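Phage terminase large subunit (Thermus phage P7426, PDB 4ZNL) probably acts as an ATP-driven motor that packages viral DNA into empty capsids and as a DNA-cutting endonuclease, this fragment being the ATPase domain. Local coordinates at residues H24-A29 and W227-E232; L42-G47 and Q251-E256. All blocks are in the same frame, centred on the assembly; numbering follows the deposited sequence.

Contact 1 (H24-A29 and W227-E232). With ADP (adenosine-5'-diphosphate), chain F.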
ATOM      1  N   HIS A  24      -0.310  -1.118 -13.937  1.00 24.55           N
ATOM      2  CA  HIS A  24      -0.189  -2.445 -14.543  1.00 28.04           C
ATOM      3  C   HIS A  24      -1.427  -3.244 -14.190  1.00 25.37           C
ATOM      4  O   HIS A  24      -2.165  -2.864 -13.289  1.00 24.25           O
ATOM      5  CB  HIS A  24       1.044  -3.200 -14.034  1.00 35.91           C
ATOM      6  CG  HIS A  24       2.315  -2.417 -14.094  1.00 44.66           C
ATOM      7  ND1 HIS A  24       2.859  -1.965 -15.278  1.00 48.56           N
ATOM      8  CD2 HIS A  24       3.167  -2.032 -13.115  1.00 48.53           C
ATOM      9  CE1 HIS A  24       3.984  -1.321 -15.023  1.00 50.93           C
ATOM     10  NE2 HIS A  24       4.195  -1.347 -13.719  1.00 51.04           N
ATOM     11  N   HIS A  25      -1.632  -4.375 -14.858  1.00 24.68           N
ATOM     12  CA  HIS A  25      -2.830  -5.164 -14.613  1.00 25.96           C
ATOM     13  C   HIS A  25      -2.885  -5.645 -13.166  1.00 22.94           C
ATOM     14  O   HIS A  25      -3.958  -5.694 -12.577  1.00 19.88           O
ATOM     15  CB  HIS A  25      -2.920  -6.352 -15.582  1.00 33.41           C
ATOM     16  CG  HIS A  25      -2.060  -7.520 -15.216  1.00 43.67           C
ATOM     17  ND1 HIS A  25      -0.778  -7.682 -15.696  1.00 49.42           N
ATOM     18  CD2 HIS A  25      -2.312  -8.604 -14.443  1.00 48.79           C
ATOM     19  CE1 HIS A  25      -0.269  -8.808 -15.222  1.00 53.20           C
ATOM     20  NE2 HIS A  25      -1.179  -9.385 -14.459  1.00 53.03           N
ATOM     21  N   VAL A  26      -1.737  -5.965 -12.578  1.00 24.71           N
ATOM     22  CA  VAL A  26      -1.716  -6.453 -11.205  1.00 25.00           C
ATOM     23  C   VAL A  26      -2.080  -5.317 -10.249  1.00 22.61           C
ATOM     24  O   VAL A  26      -2.846  -5.511  -9.313  1.00 22.56           O
ATOM     25  CB  VAL A  26      -0.340  -7.058 -10.836  1.00 26.74           C
ATOM     26  CG1 VAL A  26      -0.256  -7.365  -9.353  1.00 27.69           C
ATOM     27  CG2 VAL A  26      -0.094  -8.330 -11.641  1.00 27.35           C
ATOM     28  N   GLN A  27      -1.538  -4.132 -10.493  1.00 20.24           N
ATOM     29  CA  GLN A  27      -1.886  -2.958  -9.701  1.00 19.00           C
ATOM     30  C   GLN A  27      -3.378  -2.667  -9.792  1.00 18.44           C
ATOM     31  O   GLN A  27      -4.039  -2.397  -8.788  1.00 18.26           O
ATOM     32  CB  GLN A  27      -1.084  -1.740 -10.166  1.00 18.89           C
ATOM     33  CG  GLN A  27       0.332  -1.714  -9.625  1.00 19.19           C
ATOM     34  CD  GLN A  27       1.188  -0.648 -10.265  1.00 19.97           C
ATOM     35  OE1 GLN A  27       0.962  -0.253 -11.411  1.00 20.01           O
ATOM     36  NE2 GLN A  27       2.182  -0.173  -9.528  1.00 19.77           N
ATOM     37  N   LEU A  28      -3.899  -2.728 -11.010  1.00 18.24           N
ATOM     38  CA  LEU A  28      -5.321  -2.555 -11.252  1.00 20.75           C
ATOM     39  C   LEU A  28      -6.135  -3.516 -10.380  1.00 17.67           C
ATOM     40  O   LEU A  28      -7.134  -3.125  -9.768  1.00 16.16           O
ATOM     41  CB  LEU A  28      -5.616  -2.787 -12.737  1.00 27.90           C
ATOM     42  CG  LEU A  28      -6.692  -2.006 -13.483  1.00 33.68           C
ATOM     43  CD1 LEU A  28      -6.617  -0.516 -13.239  1.00 34.64           C
ATOM     44  CD2 LEU A  28      -6.547  -2.302 -14.977  1.00 36.28           C
ATOM     45  N   ALA A  29      -5.711  -4.774 -10.324  1.00 18.19           N
ATOM     46  CA  ALA A  29      -6.425  -5.787  -9.548  1.00 18.38           C
ATOM     47  C   ALA A  29      -6.407  -5.459  -8.059  1.00 17.60           C
ATOM     48  O   ALA A  29      -7.414  -5.616  -7.349  1.00 17.41           O
ATOM     49  CB  ALA A  29      -5.816  -7.156  -9.786  1.00 19.78           C
ATOM     50  N   TRP A 227       8.558  -9.816 -13.588  1.00 23.78           N
ATOM     51  CA  TRP A 227       8.353  -9.906 -15.033  1.00 24.28           C
ATOM     52  C   TRP A 227       6.904 -10.199 -15.413  1.00 25.17           C
ATOM     53  O   TRP A 227       6.530 -10.055 -16.575  1.00 25.66           O
ATOM     54  CB  TRP A 227       9.258 -10.976 -15.645  1.00 22.75           C
ATOM     55  CG  TRP A 227       9.104 -12.333 -15.050  1.00 20.08           C
ATOM     56  CD1 TRP A 227       8.177 -13.272 -15.385  1.00 19.75           C
ATOM     57  CD2 TRP A 227       9.913 -12.914 -14.023  1.00 19.35           C
ATOM     58  NE1 TRP A 227       8.353 -14.400 -14.629  1.00 19.67           N
ATOM     59  CE2 TRP A 227       9.409 -14.204 -13.777  1.00 18.90           C
ATOM     60  CE3 TRP A 227      11.008 -12.465 -13.282  1.00 18.87           C
ATOM     61  CZ2 TRP A 227       9.967 -15.054 -12.835  1.00 18.81           C
ATOM     62  CZ3 TRP A 227      11.557 -13.308 -12.335  1.00 19.70           C
ATOM     63  CH2 TRP A 227      11.037 -14.590 -12.118  1.00 19.33           C
ATOM     64  N   ASP A 228       6.088 -10.622 -14.453  1.00 25.50           N
ATOM     65  CA  ASP A 228       4.661 -10.781 -14.720  1.00 29.51           C
ATOM     66  C   ASP A 228       3.940  -9.434 -14.623  1.00 30.71           C
ATOM     67  O   ASP A 228       3.015  -9.162 -15.384  1.00 26.73           O
ATOM     68  CB  ASP A 228       4.035 -11.797 -13.759  1.00 35.54           C
ATOM     69  CG  ASP A 228       4.358 -13.234 -14.137  1.00 41.81           C
ATOM     70  OD1 ASP A 228       4.434 -14.084 -13.227  1.00 44.89           O
ATOM     71  OD2 ASP A 228       4.532 -13.518 -15.340  1.00 43.52           O
ATOM     72  N   VAL A 229       4.365  -8.574 -13.702  1.00 37.55           N
ATOM     73  CA  VAL A 229       3.723  -7.269 -13.571  1.00 42.91           C
ATOM     74  C   VAL A 229       4.160  -6.360 -14.718  1.00 44.32           C
ATOM     75  O   VAL A 229       3.408  -5.489 -15.160  1.00 44.48           O
ATOM     76  CB  VAL A 229       4.052  -6.589 -12.222  1.00 44.85           C
ATOM     77  CG1 VAL A 229       3.921  -7.584 -11.066  1.00 44.04           C
ATOM     78  CG2 VAL A 229       5.440  -5.998 -12.246  1.00 46.91           C
ATOM     79  N   TRP A 230       5.381  -6.586 -15.193  1.00 45.57           N
ATOM     80  CA  TRP A 230       6.030  -5.720 -16.168  1.00 46.81           C
ATOM     81  C   TRP A 230       6.663  -6.576 -17.270  1.00 44.42           C
ATOM     82  O   TRP A 230       7.886  -6.629 -17.406  1.00 46.43           O
ATOM     83  CB  TRP A 230       7.072  -4.840 -15.455  1.00 49.60           C
ATOM     84  CG  TRP A 230       7.024  -3.379 -15.801  1.00 51.10           C
ATOM     85  CD1 TRP A 230       6.545  -2.820 -16.947  1.00 51.19           C
ATOM     86  CD2 TRP A 230       7.476  -2.293 -14.981  1.00 52.10           C
ATOM     87  NE1 TRP A 230       6.676  -1.453 -16.897  1.00 51.89           N
ATOM     88  CE2 TRP A 230       7.246  -1.103 -15.703  1.00 52.57           C
ATOM     89  CE3 TRP A 230       8.059  -2.210 -13.712  1.00 52.32           C
ATOM     90  CZ2 TRP A 230       7.574   0.155 -15.196  1.00 53.13           C
ATOM     91  CZ3 TRP A 230       8.385  -0.958 -13.209  1.00 52.38           C
ATOM     92  CH2 TRP A 230       8.142   0.206 -13.950  1.00 52.79           C
ATOM     93  N   PRO A 231       5.821  -7.260 -18.070  1.00 40.50           N
ATOM     94  CA  PRO A 231       6.314  -8.236 -19.050  1.00 38.95           C
ATOM     95  C   PRO A 231       7.123  -7.599 -20.170  1.00 39.70           C
ATOM     96  O   PRO A 231       7.787  -8.311 -20.926  1.00 38.49           O
ATOM     97  CB  PRO A 231       5.027  -8.861 -19.598  1.00 39.09           C
ATOM     98  CG  PRO A 231       4.012  -7.798 -19.454  1.00 39.51           C
ATOM     99  CD  PRO A 231       4.366  -7.060 -18.188  1.00 39.03           C
ATOM    100  N   GLU A 232       7.049  -6.276 -20.267  1.00 76.58           N
ATOM    101  CA  GLU A 232       7.768  -5.523 -21.281  1.00 78.75           C
ATOM    102  C   GLU A 232       9.262  -5.778 -21.160  1.00 77.89           C
ATOM    103  O   GLU A 232       9.949  -6.062 -22.145  1.00 76.39           O
ATOM    104  CB  GLU A 232       7.481  -4.028 -21.132  1.00 81.62           C
ATOM    105  CG  GLU A 232       6.001  -3.674 -21.010  1.00 83.20           C
ATOM    106  CD  GLU A 232       5.774  -2.189 -20.810  1.00 83.22           C
ATOM    107  OE1 GLU A 232       6.452  -1.591 -19.946  1.00 85.20           O
ATOM    108  OE2 GLU A 232       4.921  -1.617 -21.521  1.00 81.41           O
TER
HETATM  109  PB  ADP F 303       8.901  -1.384  -5.717  1.00 19.85           P
HETATM  110  O1B ADP F 303      10.236  -2.206  -5.565  1.00 15.60           O
HETATM  111  O2B ADP F 303       7.888  -2.353  -6.255  1.00 16.86           O
HETATM  112  O3B ADP F 303       8.396  -0.754  -4.423  1.00 15.75           O
HETATM  113  PA  ADP F 303       8.500   1.108  -6.921  1.00 19.35           P
HETATM  114  O1A ADP F 303       9.377   2.168  -6.235  1.00 20.06           O
HETATM  115  O2A ADP F 303       7.087   1.221  -6.397  1.00 18.57           O
HETATM  116  O3A ADP F 303       9.188  -0.287  -6.767  1.00 20.84           O
HETATM  117  O5' ADP F 303       8.473   1.336  -8.463  1.00 35.46           O
HETATM  118  C5' ADP F 303       9.640   1.249  -9.156  1.00 33.46           C
HETATM  119  C4' ADP F 303       9.787   2.178 -10.324  1.00 30.49           C
HETATM  120  O4' ADP F 303       8.789   1.870 -11.281  1.00 27.95           O
HETATM  121  C3' ADP F 303       9.562   3.539  -9.908  1.00 30.93           C
HETATM  122  O3' ADP F 303      10.349   4.425 -10.633  1.00 33.02           O
HETATM  123  C2' ADP F 303       8.150   3.770 -10.193  1.00 29.92           C
HETATM  124  O2' ADP F 303       7.925   5.119 -10.456  1.00 31.96           O
HETATM  125  C1' ADP F 303       7.904   2.974 -11.378  1.00 27.50           C
HETATM  126  N9  ADP F 303       6.572   2.472 -11.486  1.00 26.14           N
HETATM  127  C8  ADP F 303       5.914   1.672 -10.641  1.00 25.58           C
HETATM  128  N7  ADP F 303       4.691   1.438 -11.160  1.00 25.68           N
HETATM  129  C5  ADP F 303       4.579   2.092 -12.360  1.00 25.43           C
HETATM  130  C6  ADP F 303       3.543   2.214 -13.348  1.00 24.63           C
HETATM  131  N6  ADP F 303       2.214   1.532 -13.185  1.00 23.77           N
HETATM  132  N1  ADP F 303       3.777   2.960 -14.439  1.00 24.52           N
HETATM  133  C2  ADP F 303       4.965   3.593 -14.609  1.00 24.83           C
HETATM  134  N3  ADP F 303       5.949   3.497 -13.709  1.00 25.38           N
HETATM  135  C4  ADP F 303       5.781   2.750 -12.573  1.00 25.80           C
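At the adenine end of the nucleotide pocket, the H24 imidazole turns its edge to the face of the W230 indole. This is an edge-to-face pair: the H24 ring and the five-membered ring of W230 have centroids 4.1 Å apart and planes at 56°. The leading atom is CE1 of H24, 3.3 Å from W230 NE1. With CG anti to the carbonyl carbon and beside the backbone N (chi1 -50°), the imidazole also slips between backbone and ligand. One face lies over the backbone O of V229, 3.4 Å from H24 CG, while the opposite face receives ADP, with H24 NE2 3.5 Å from ADP N6. W230 then reaches the ribose with its own edge, its CH2 sitting 3.2 Å from ADP O4'.

Farther from the nucleotide, the join continues between helix 25-32 and the end of helix 226-229. The H25 ring brings CE1 in its edge to within 3.3 Å of D228 O, and CG2 of V26 packs on CG1 of V229; both valines also rest on A224 of strand 219-224.

H24 is the N-cap of helix 25-32, and Q27, three residues on, fixes the start of that helix. Q27 OE1 takes the backbone N-H of H24 on a lone pair in the carbonyl plane, 3.0 Å from H24 N, which is one half of a capping box. The same oxygen accepts a hydrogen bond from ADP N6, 2.8 Å from Q27 OE1, and Q27 NE2 returns a weak bond to ADP N7. A glutamine reading both N6 and N7 of adenine recalls the Q motif of helicases.

Contact 2 (L42-G47 and Q251-E256). With ADP (adenosine-5'-diphosphate), chain F; BEF (beryllium trifluoride ion), chain E.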
ATOM      1  N   LEU A  42       4.594  -9.304  -4.371  1.00 12.74           N
ATOM      2  CA  LEU A  42       5.127  -8.875  -5.664  1.00 13.38           C
ATOM      3  C   LEU A  42       6.647  -8.779  -5.657  1.00 15.41           C
ATOM      4  O   LEU A  42       7.264  -8.525  -4.624  1.00 16.23           O
ATOM      5  CB  LEU A  42       4.539  -7.520  -6.071  1.00 13.68           C
ATOM      6  CG  LEU A  42       3.029  -7.315  -5.888  1.00 14.87           C
ATOM      7  CD1 LEU A  42       2.615  -5.906  -6.273  1.00 16.29           C
ATOM      8  CD2 LEU A  42       2.253  -8.313  -6.700  1.00 14.56           C
ATOM      9  N   GLY A  43       7.241  -8.960  -6.831  1.00 16.76           N
ATOM     10  CA  GLY A  43       8.674  -8.869  -6.999  1.00 17.25           C
ATOM     11  C   GLY A  43       9.227  -7.459  -6.878  1.00 17.87           C
ATOM     12  O   GLY A  43       8.486  -6.483  -6.999  1.00 18.77           O
ATOM     13  N   ARG A  44      10.532  -7.376  -6.622  1.00 16.56           N
ATOM     14  CA  ARG A  44      11.289  -6.117  -6.625  1.00 19.26           C
ATOM     15  C   ARG A  44      10.974  -5.244  -7.828  1.00 16.12           C
ATOM     16  O   ARG A  44      10.863  -5.741  -8.950  1.00 13.12           O
ATOM     17  CB  ARG A  44      12.804  -6.379  -6.640  1.00 27.15           C
ATOM     18  CG  ARG A  44      13.454  -6.626  -5.311  1.00 36.19           C
ATOM     19  CD  ARG A  44      14.984  -6.541  -5.443  1.00 44.44           C
ATOM     20  NE  ARG A  44      15.482  -5.185  -5.218  1.00 52.17           N
ATOM     21  CZ  ARG A  44      15.771  -4.298  -6.173  1.00 58.78           C
ATOM     22  NH1 ARG A  44      15.629  -4.595  -7.461  1.00 61.85           N
ATOM     23  NH2 ARG A  44      16.216  -3.097  -5.828  1.00 60.11           N
ATOM     24  N   GLN A  45      10.861  -3.944  -7.578  1.00 19.21           N
ATOM     25  CA  GLN A  45      10.666  -2.942  -8.625  1.00 23.47           C
ATOM     26  C   GLN A  45       9.407  -3.171  -9.459  1.00 25.60           C
ATOM     27  O   GLN A  45       9.343  -2.759 -10.612  1.00 27.26           O
ATOM     28  CB  GLN A  45      11.901  -2.893  -9.538  1.00 24.88           C
ATOM     29  CG  GLN A  45      13.115  -2.292  -8.866  1.00 24.84           C
ATOM     30  CD  GLN A  45      12.961  -0.802  -8.635  1.00 24.88           C
ATOM     31  OE1 GLN A  45      12.996  -0.324  -7.503  1.00 25.43           O
ATOM     32  NE2 GLN A  45      12.778  -0.062  -9.710  1.00 25.30           N
ATOM     33  N   SER A  46       8.395  -3.794  -8.865  1.00 26.58           N
ATOM     34  CA  SER A  46       7.150  -4.088  -9.575  1.00 27.47           C
ATOM     35  C   SER A  46       6.136  -2.934  -9.466  1.00 24.38           C
ATOM     36  O   SER A  46       5.175  -2.865 -10.242  1.00 25.41           O
ATOM     37  CB  SER A  46       6.525  -5.379  -9.031  1.00 31.31           C
ATOM     38  OG  SER A  46       6.359  -5.297  -7.631  1.00 35.73           O
ATOM     39  N   GLY A  47       6.352  -2.040  -8.501  1.00 18.33           N
ATOM     40  CA  GLY A  47       5.431  -0.945  -8.244  1.00 15.07           C
ATOM     41  C   GLY A  47       4.643  -1.109  -6.956  1.00 13.41           C
ATOM     42  O   GLY A  47       3.494  -0.655  -6.845  1.00 13.09           O
ATOM     43  N   GLN A 251      13.167 -15.471  -4.915  1.00 16.60           N
ATOM     44  CA  GLN A 251      12.455 -14.737  -3.887  1.00 17.32           C
ATOM     45  C   GLN A 251      12.257 -13.272  -4.270  1.00 16.54           C
ATOM     46  O   GLN A 251      11.141 -12.754  -4.178  1.00 15.41           O
ATOM     47  CB  GLN A 251      13.193 -14.834  -2.549  1.00 18.16           C
ATOM     48  CG  GLN A 251      12.809 -13.745  -1.569  1.00 18.90           C
ATOM     49  CD  GLN A 251      13.360 -13.986  -0.185  1.00 19.39           C
ATOM     50  OE1 GLN A 251      13.051 -14.994   0.451  1.00 20.42           O
ATOM     51  NE2 GLN A 251      14.172 -13.049   0.298  1.00 18.66           N
ATOM     52  N   GLU A 252      13.327 -12.606  -4.701  1.00 17.66           N
ATOM     53  CA  GLU A 252      13.300 -11.147  -4.854  1.00 19.60           C
ATOM     54  C   GLU A 252      12.635 -10.677  -6.157  1.00 19.28           C
ATOM     55  O   GLU A 252      11.957  -9.644  -6.163  1.00 19.32           O
ATOM     56  CB  GLU A 252      14.723 -10.571  -4.769  1.00 21.88           C
ATOM     57  CG  GLU A 252      15.433 -10.827  -3.429  1.00 23.46           C
ATOM     58  CD  GLU A 252      14.815 -10.043  -2.285  1.00 25.09           C
ATOM     59  OE1 GLU A 252      14.571 -10.622  -1.206  1.00 24.92           O
ATOM     60  OE2 GLU A 252      14.580  -8.839  -2.464  1.00 26.56           O
ATOM     61  N   TYR A 253      12.811 -11.422  -7.249  1.00 18.76           N
ATOM     62  CA  TYR A 253      12.163 -11.069  -8.517  1.00 19.09           C
ATOM     63  C   TYR A 253      11.038 -12.047  -8.846  1.00 17.37           C
ATOM     64  O   TYR A 253      10.026 -11.659  -9.406  1.00 17.70           O
ATOM     65  CB  TYR A 253      13.186 -11.023  -9.658  1.00 20.93           C
ATOM     66  CG  TYR A 253      14.239  -9.956  -9.449  1.00 22.69           C
ATOM     67  CD1 TYR A 253      13.995  -8.637  -9.809  1.00 23.88           C
ATOM     68  CD2 TYR A 253      15.462 -10.262  -8.862  1.00 23.70           C
ATOM     69  CE1 TYR A 253      14.941  -7.654  -9.607  1.00 25.71           C
ATOM     70  CE2 TYR A 253      16.421  -9.283  -8.658  1.00 25.69           C
ATOM     71  CZ  TYR A 253      16.149  -7.976  -9.030  1.00 26.96           C
ATOM     72  OH  TYR A 253      17.081  -6.982  -8.836  1.00 28.31           O
ATOM     73  N   GLY A 254      11.217 -13.315  -8.492  1.00 17.01           N
ATOM     74  CA  GLY A 254      10.184 -14.307  -8.707  1.00 17.69           C
ATOM     75  C   GLY A 254       9.027 -14.193  -7.726  1.00 18.32           C
ATOM     76  O   GLY A 254       7.935 -14.693  -7.996  1.00 20.58           O
ATOM     77  N   ALA A 255       9.266 -13.530  -6.594  1.00 17.43           N
ATOM     78  CA  ALA A 255       8.277 -13.407  -5.522  1.00 16.70           C
ATOM     79  C   ALA A 255       7.848 -14.762  -4.974  1.00 16.51           C
ATOM     80  O   ALA A 255       6.721 -14.917  -4.503  1.00 16.46           O
ATOM     81  CB  ALA A 255       7.056 -12.623  -5.995  1.00 17.34           C
ATOM     82  N   GLU A 256       8.757 -15.730  -5.012  1.00 17.19           N
ATOM     83  CA  GLU A 256       8.497 -17.044  -4.439  1.00 18.51           C
ATOM     84  C   GLU A 256       8.665 -17.026  -2.923  1.00 17.34           C
ATOM     85  O   GLU A 256       9.496 -16.288  -2.380  1.00 17.91           O
ATOM     86  CB  GLU A 256       9.432 -18.101  -5.035  1.00 20.45           C
ATOM     87  CG  GLU A 256       9.281 -18.321  -6.519  1.00 23.83           C
ATOM     88  CD  GLU A 256      10.121 -19.487  -7.021  1.00 28.28           C
ATOM     89  OE1 GLU A 256      10.494 -20.357  -6.205  1.00 30.38           O
ATOM     90  OE2 GLU A 256      10.424 -19.525  -8.229  1.00 29.60           O
TER
HETATM   91  PB  ADP F 303       8.901  -1.384  -5.717  1.00 19.85           P
HETATM   92  O1B ADP F 303      10.236  -2.206  -5.565  1.00 15.60           O
HETATM   93  O2B ADP F 303       7.888  -2.353  -6.255  1.00 16.86           O
HETATM   94  O3B ADP F 303       8.396  -0.754  -4.423  1.00 15.75           O
HETATM   95  PA  ADP F 303       8.500   1.108  -6.921  1.00 19.35           P
HETATM   96  O1A ADP F 303       9.377   2.168  -6.235  1.00 20.06           O
HETATM   97  O2A ADP F 303       7.087   1.221  -6.397  1.00 18.57           O
HETATM   98  O3A ADP F 303       9.188  -0.287  -6.767  1.00 20.84           O
HETATM   99  O5' ADP F 303       8.473   1.336  -8.463  1.00 35.46           O
HETATM  100  C5' ADP F 303       9.640   1.249  -9.156  1.00 33.46           C
HETATM  101  C4' ADP F 303       9.787   2.178 -10.324  1.00 30.49           C
HETATM  102  O4' ADP F 303       8.789   1.870 -11.281  1.00 27.95           O
HETATM  103  C3' ADP F 303       9.562   3.539  -9.908  1.00 30.93           C
HETATM  104  O3' ADP F 303      10.349   4.425 -10.633  1.00 33.02           O
HETATM  105  C2' ADP F 303       8.150   3.770 -10.193  1.00 29.92           C
HETATM  106  O2' ADP F 303       7.925   5.119 -10.456  1.00 31.96           O
HETATM  107  C1' ADP F 303       7.904   2.974 -11.378  1.00 27.50           C
HETATM  108  N9  ADP F 303       6.572   2.472 -11.486  1.00 26.14           N
HETATM  109  C8  ADP F 303       5.914   1.672 -10.641  1.00 25.58           C
HETATM  110  N7  ADP F 303       4.691   1.438 -11.160  1.00 25.68           N
HETATM  111  C5  ADP F 303       4.579   2.092 -12.360  1.00 25.43           C
HETATM  112  C6  ADP F 303       3.543   2.214 -13.348  1.00 24.63           C
HETATM  113  N6  ADP F 303       2.214   1.532 -13.185  1.00 23.77           N
HETATM  114  N1  ADP F 303       3.777   2.960 -14.439  1.00 24.52           N
HETATM  115  C2  ADP F 303       4.965   3.593 -14.609  1.00 24.83           C
HETATM  116  N3  ADP F 303       5.949   3.497 -13.709  1.00 25.38           N
HETATM  117  C4  ADP F 303       5.781   2.750 -12.573  1.00 25.80           C
HETATM  118 BE   BEF E 302      11.315  -2.078  -4.199  1.00 40.80          BE
HETATM  119  F1  BEF E 302      11.472  -3.473  -3.616  1.00 40.41           F
HETATM  120  F2  BEF E 302      12.742  -1.585  -4.807  1.00 30.01           F
HETATM  121  F3  BEF E 302      10.695  -1.145  -3.088  1.00 22.40           F
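R44 lies along the end of helix 246-252, and its contact begins at the backbone. R44 N gives a nearly straight hydrogen bond to E252 O, 2.7 Å long with an angle of 175° at the hydrogen. CB comes next, 3.4 Å from the same E252 O and also close to the ring atom CE1 of Y253. CG still borders that carbonyl and has E252 OE2 on another side at 3.8 Å. CD runs between E252 OE2 and Y253 OH. A bend at chi3 (90°) then carries the guanidinium on beside the tyrosine, the two planes 63° apart, where NH1 comes 3.1 Å from Y253 OH. NH2 ends near the bound beryllium trifluoride, whose F2 stands over one face of the guanidinium.

The chain that carries R44 is the P-loop, leading from strand 37-42 into helix 48-62. G43 to S46 form a type II turn, tied by S46 OG to G43 O. Past R44 the backbone curls round the diphosphate: Q45 N binds ADP O1B at 2.7 Å and G47 N binds ADP O2B, also at 2.7 Å. Beryllium trifluoride stands where the gamma phosphate of ATP would be.

The E252 carboxylate stays out of contact with the guanidinium; its OE1 is held by Q251 NE2 and by a salt bridge to K186. G43 CA lies 3.5 Å from E252 O, and a side chain at G43 would run into the carbonyl O of Y253. The methyl CB of A255 rests on the L42-G43 peptide, 3.8 Å from G43 N.

How the contacts relate
Both contacts flank the same ADP, contact 1 at the base and ribose and contact 2 at the phosphates, with centres about 11 Å apart. Their segments alternate along the chain; 24-29, 42-47 and W230 reach the nucleotide, while 251-256 packs against the P-loop. They also touch directly. Q27 NE2 probably hydrogen-bonds G47 O at 3.0 Å, tying the adenine-reading side chain to the P-loop. W230 CZ3 packs 3.3 Å from Q45 O, and V229 CG2 lies 3.5 Å from S46 CB. Away from the nucleotide, W227 CH2 meets G254 CA at 3.5 Å, joining segments 227-232 and 251-256. The bound magnesium lies closer to R44, about 8 Å from its side chain, than to W230, about 11 Å.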